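Local coordinates for protein metallocarboxypeptidase (Trypanosoma cruzi, PDB 3DWC) that probably releases C-terminal amino acids other than proline from peptides, with broad specificity, as a metal-dependent carboxypeptidase of the M32 family, at residues G327-P330 with A331-S334; S335-K338 with R339-R343. All coordinates share one frame; numbering follows the deposited sequence.

From the N-terminal side, the chain leaves helix 312-326 at Gly327, and interaction 1 (327-330 with 331-334) closes the short loop that follows, folding Phe332 back toward that helix. Interaction 2 (335-338 with 339-343) begins where this loop ends and runs along helix 334-341 to its C-terminal turn. The two contacts are sequential, neither enclosing nor crossing the other, and their centres lie about 12 Å apart. They meet where Asn336 ND2 approaches Ala331 O at 2.9 Å, a probable hydrogen bond, and where the sulfur of Met337 packs near Phe332. Together they join two successive helices, remote from the cobalt site.

Interaction 1 of 2, residues G327-P330 with A331-S334; sequences GDQP and AFTS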
loop_
_atom_site.group_PDB
_atom_site.type_symbol
_atom_site.label_atom_id
_atom_site.label_comp_id
_atom_site.label_asym_id
_atom_site.label_seq_id
_atom_site.Cartn_x
_atom_site.Cartn_y
_atom_site.Cartn_z
ATOM N N GLY B 327 -31.386 -15.486 -1.290
ATOM C CA GLY B 327 -32.718 -15.983 -0.983
ATOM C C GLY B 327 -33.533 -16.032 -2.256
ATOM O O GLY B 327 -33.268 -15.260 -3.193
ATOM N N ASP B 328 -34.506 -16.946 -2.313
ATOM C CA ASP B 328 -35.260 -17.164 -3.542
ATOM C C ASP B 328 -36.202 -16.011 -3.904
ATOM O O ASP B 328 -36.844 -15.400 -3.026
ATOM C CB ASP B 328 -36.119 -18.442 -3.467
ATOM C CG ASP B 328 -36.340 -19.100 -4.836
ATOM O OD1 ASP B 328 -36.921 -20.191 -4.852
ATOM O OD2 ASP B 328 -35.917 -18.569 -5.892
ATOM N N GLN B 329 -36.321 -15.770 -5.207
ATOM C CA GLN B 329 -37.345 -14.886 -5.741
ATOM C C GLN B 329 -37.551 -15.280 -7.179
ATOM O O GLN B 329 -36.691 -15.930 -7.735
ATOM C CB GLN B 329 -36.960 -13.406 -5.610
ATOM C CG GLN B 329 -35.590 -13.021 -6.116
ATOM C CD GLN B 329 -35.419 -11.523 -6.192
ATOM O OE1 GLN B 329 -35.795 -10.910 -7.191
ATOM N NE2 GLN B 329 -34.840 -10.922 -5.146
ATOM N N PRO B 330 -38.708 -14.929 -7.772
ATOM C CA PRO B 330 -39.089 -15.345 -9.123
ATOM C C PRO B 330 -38.072 -15.028 -10.222
ATOM O O PRO B 330 -37.870 -15.838 -11.108
ATOM C CB PRO B 330 -40.407 -14.589 -9.343
ATOM C CG PRO B 330 -40.970 -14.464 -7.989
ATOM C CD PRO B 330 -39.797 -14.153 -7.136
ATOM N N ALA B 331 -37.399 -13.887 -10.124
ATOM C CA ALA B 331 -36.353 -13.500 -11.077
ATOM C C ALA B 331 -35.220 -14.511 -11.194
ATOM O O ALA B 331 -34.544 -14.534 -12.224
ATOM C CB ALA B 331 -35.756 -12.113 -10.689
ATOM N N PHE B 332 -34.994 -15.311 -10.139
ATOM C CA PHE B 332 -33.804 -16.188 -10.041
ATOM C C PHE B 332 -33.978 -17.582 -10.656
ATOM O O PHE B 332 -33.928 -18.621 -9.960
ATOM C CB PHE B 332 -33.349 -16.351 -8.593
ATOM C CG PHE B 332 -32.811 -15.095 -7.942
ATOM C CD1 PHE B 332 -32.435 -13.960 -8.677
ATOM C CD2 PHE B 332 -32.644 -15.072 -6.569
ATOM C CE1 PHE B 332 -31.943 -12.858 -8.065
ATOM C CE2 PHE B 332 -32.135 -13.933 -5.932
ATOM C CZ PHE B 332 -31.784 -12.813 -6.700
ATOM N N THR B 333 -34.210 -17.598 -11.960
ATOM C CA THR B 333 -34.283 -18.841 -12.725
ATOM C C THR B 333 -33.258 -18.655 -13.830
ATOM O O THR B 333 -32.943 -17.536 -14.167
ATOM C CB THR B 333 -35.632 -19.046 -13.368
ATOM O OG1 THR B 333 -35.815 -18.060 -14.389
ATOM C CG2 THR B 333 -36.797 -19.017 -12.335
ATOM N N SER B 334 -32.739 -19.718 -14.408
ATOM C CA SER B 334 -31.702 -19.545 -15.426
ATOM C C SER B 334 -32.212 -18.909 -16.707
ATOM O O SER B 334 -31.490 -18.175 -17.374
ATOM C CB SER B 334 -31.012 -20.870 -15.744
ATOM O OG SER B 334 -31.928 -21.794 -16.270
HETATM O O HOH W 1 -36.147 -19.538 -8.181
HETATM O O HOH W 2 -37.997 -11.604 -8.471
#
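Gln329 lies over one face of the Phe332 ring, and this overlap is the tightly packed part of the turn. Gln329 CG stands 3.6 Å from the centroid of the Phe332 ring and 15° off its normal, a CH-pi contact. With chi1 at 50°, CG sits between the backbone N and the carbonyl carbon, and the chain then extends across the ring to carry its amide over the CZ side. Amide and ring are stacked with their planes 23° apart. At the ring edge, near its plane, Gly327 O approaches Phe332 CE2 at 3.2 Å. Leu322, Val323 and Phe326 of helix 312-326 also touch the ring, as do Phe207 and Phe258 from loops, consistent with the burial of Phe332.

The backbone closes the turn through a hydrogen bond from Phe332 N to Gln329 O at 3.0 Å. Beside the turn, a water donates to Gln329 OE1 and accepts from the N of buried Ala331 at 2.9 Å. Gln329 OE1 thus takes two hydrogen bonds, from this water and from the backbone N of Lys204, consistent with a fixed amide rotation.

The looser, solvent side lies elsewhere on the turn. There another water donates to Asp328 OD2 at 2.5 Å and also to Phe332 O, linking an exposed carboxylate to the far end of the turn. Pro330 is exposed, and so is Thr333, which makes a slight contact through CG2, 3.6 Å from Pro330 O.

Phe332 is itself the centre of an inverse gamma turn, in which Thr333 N bonds only weakly to Ala331 O. Thr333 OG1 then caps Asn336 N. The arrangement is thus a type I beta turn from Gln329 to Phe332, running through the gamma turn into the N-cap of helix 334-341.

Interaction 2 of 2, residues S335-K338 with R339-R343; sequences SNMK and RVIQR. With SO4 (sulfate ion), chain U.
Lys338 and Gln342 meet by their side chains one helical turn apart, chiefly through aliphatic carbon against amide. Lys338 CG lies 3.7 Å from Gln342 CD, and Lys338 CE lies 3.5 Å from Gln342 OE1. In the lysine, CG is anti to the backbone N (chi1 -179°) and the chain stays extended beyond it, which carries the methylenes past the amide of Gln342. Gln342 NE2 is engaged by the C-terminal carboxylate of Gly505 and by Arg310 O.

Apolar contact is lighter: Met337 CE reaches Ile341 CG1 at 4.2 Å and Val340 CB at 4.4 Å.

Among polar groups, Asn336 ND2 donates to Leu201 O while passing 3.7 Å from Val340 CG2. The backbone bonds are helical: Val340 N to Asn336 O, Ile341 N to Met337 O (2.9 Å, 170°) and Gln342 N to Lys338 O. Arg339 N is shared weakly between Ser335 O and Asn336 O.

Arg339 bends at chi2 and chi3, bringing CD within 3.3 Å of Ser335 O and its guanidinium toward the sulfate and Thr199. Its NH2 donates to sulfate O4 at 3.0 Å and to Thr199 O; its NE has a long, weak ion pair with Glu198.

The chemistry is therefore divided: Met337 and Ile341 pack against Met315, Lys338 lays aliphatic carbon over an amide, and Arg339 with Thr199 N binds a sulfate probably from the crystallisation liquor.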
loop_
_atom_site.group_PDB
_atom_site.type_symbol
_atom_site.label_atom_id
_atom_site.label_comp_id
_atom_site.label_asym_id
_atom_site.label_seq_id
_atom_site.Cartn_x
_atom_site.Cartn_y
_atom_site.Cartn_z
ATOM N N SER B 335 -33.438 -19.240 -17.088
ATOM C CA SER B 335 -34.030 -18.618 -18.262
ATOM C C SER B 335 -34.255 -17.104 -18.062
ATOM O O SER B 335 -33.955 -16.283 -18.942
ATOM C CB SER B 335 -35.369 -19.310 -18.595
ATOM O OG SER B 335 -36.183 -18.469 -19.423
ATOM N N ASN B 336 -34.782 -16.712 -16.915
ATOM C CA ASN B 336 -34.976 -15.287 -16.691
ATOM C C ASN B 336 -33.653 -14.529 -16.529
ATOM O O ASN B 336 -33.497 -13.455 -17.095
ATOM C CB ASN B 336 -35.869 -15.006 -15.485
ATOM C CG ASN B 336 -36.119 -13.538 -15.320
ATOM O OD1 ASN B 336 -36.901 -12.983 -16.080
ATOM N ND2 ASN B 336 -35.427 -12.881 -14.376
ATOM N N MET B 337 -32.671 -15.089 -15.824
ATOM C CA MET B 337 -31.420 -14.374 -15.683
ATOM C C MET B 337 -30.685 -14.206 -16.996
ATOM O O MET B 337 -29.982 -13.229 -17.198
ATOM C CB MET B 337 -30.519 -14.997 -14.628
ATOM C CG MET B 337 -31.060 -14.816 -13.210
ATOM S SD MET B 337 -31.307 -13.108 -12.720
ATOM C CE MET B 337 -29.704 -12.474 -13.153
ATOM N N LYS B 338 -30.784 -15.180 -17.879
ATOM C CA LYS B 338 -30.255 -14.991 -19.227
ATOM C C LYS B 338 -30.884 -13.775 -19.920
ATOM O O LYS B 338 -30.216 -13.016 -20.618
ATOM C CB LYS B 338 -30.462 -16.251 -20.064
ATOM C CG LYS B 338 -29.913 -16.127 -21.470
ATOM C CD LYS B 338 -30.058 -17.457 -22.208
ATOM C CE LYS B 338 -30.048 -17.281 -23.697
ATOM N NZ LYS B 338 -30.272 -18.643 -24.366
ATOM N N ARG B 339 -32.175 -13.583 -19.717
ATOM C CA ARG B 339 -32.890 -12.480 -20.364
ATOM C C ARG B 339 -32.458 -11.147 -19.818
ATOM O O ARG B 339 -32.307 -10.200 -20.572
ATOM C CB ARG B 339 -34.396 -12.665 -20.248
ATOM C CG ARG B 339 -34.943 -13.356 -21.443
ATOM C CD ARG B 339 -35.671 -14.634 -21.215
ATOM N NE ARG B 339 -37.086 -14.478 -21.088
ATOM C CZ ARG B 339 -38.024 -15.368 -21.419
ATOM N NH1 ARG B 339 -37.764 -16.542 -21.985
ATOM N NH2 ARG B 339 -39.279 -15.049 -21.190
ATOM N N VAL B 340 -32.226 -11.099 -18.507
ATOM C CA VAL B 340 -31.687 -9.919 -17.832
ATOM C C VAL B 340 -30.237 -9.614 -18.318
ATOM O O VAL B 340 -29.940 -8.524 -18.770
ATOM C CB VAL B 340 -31.713 -10.126 -16.282
ATOM C CG1 VAL B 340 -30.938 -8.994 -15.544
ATOM C CG2 VAL B 340 -33.158 -10.274 -15.775
ATOM N N ILE B 341 -29.351 -10.587 -18.235
ATOM C CA ILE B 341 -27.929 -10.395 -18.549
ATOM C C ILE B 341 -27.659 -10.156 -20.068
ATOM O O ILE B 341 -26.654 -9.496 -20.410
ATOM C CB ILE B 341 -27.073 -11.608 -17.978
ATOM C CG1 ILE B 341 -27.138 -11.733 -16.440
ATOM C CG2 ILE B 341 -25.606 -11.580 -18.347
ATOM C CD1 ILE B 341 -26.662 -10.613 -15.719
ATOM N N GLN B 342 -28.513 -10.676 -20.965
ATOM C CA GLN B 342 -28.315 -10.536 -22.437
ATOM C C GLN B 342 -29.236 -9.491 -23.043
ATOM O O GLN B 342 -29.400 -9.419 -24.249
ATOM C CB GLN B 342 -28.537 -11.853 -23.174
ATOM C CG GLN B 342 -27.439 -12.890 -22.891
ATOM C CD GLN B 342 -27.610 -14.171 -23.667
ATOM O OE1 GLN B 342 -28.455 -14.278 -24.556
ATOM N NE2 GLN B 342 -26.770 -15.152 -23.361
ATOM N N ARG B 343 -29.866 -8.690 -22.196
ATOM C CA ARG B 343 -30.827 -7.692 -22.682
ATOM C C ARG B 343 -30.122 -6.671 -23.560
ATOM O O ARG B 343 -29.033 -6.237 -23.226
ATOM C CB ARG B 343 -31.478 -6.961 -21.512
ATOM C CG ARG B 343 -32.707 -6.167 -21.959
ATOM C CD ARG B 343 -33.036 -5.098 -20.956
ATOM N NE ARG B 343 -34.224 -5.400 -20.168
ATOM C CZ ARG B 343 -34.247 -5.745 -18.877
ATOM N NH1 ARG B 343 -33.117 -5.895 -18.146
ATOM N NH2 ARG B 343 -35.433 -5.944 -18.311
HETATM S S SO4 U . -42.624 -15.594 -22.098
HETATM O O1 SO4 U . -43.144 -16.689 -21.267
HETATM O O2 SO4 U . -43.655 -15.128 -23.028
HETATM O O3 SO4 U . -42.233 -14.470 -21.255
HETATM O O4 SO4 U . -41.481 -16.082 -22.869
#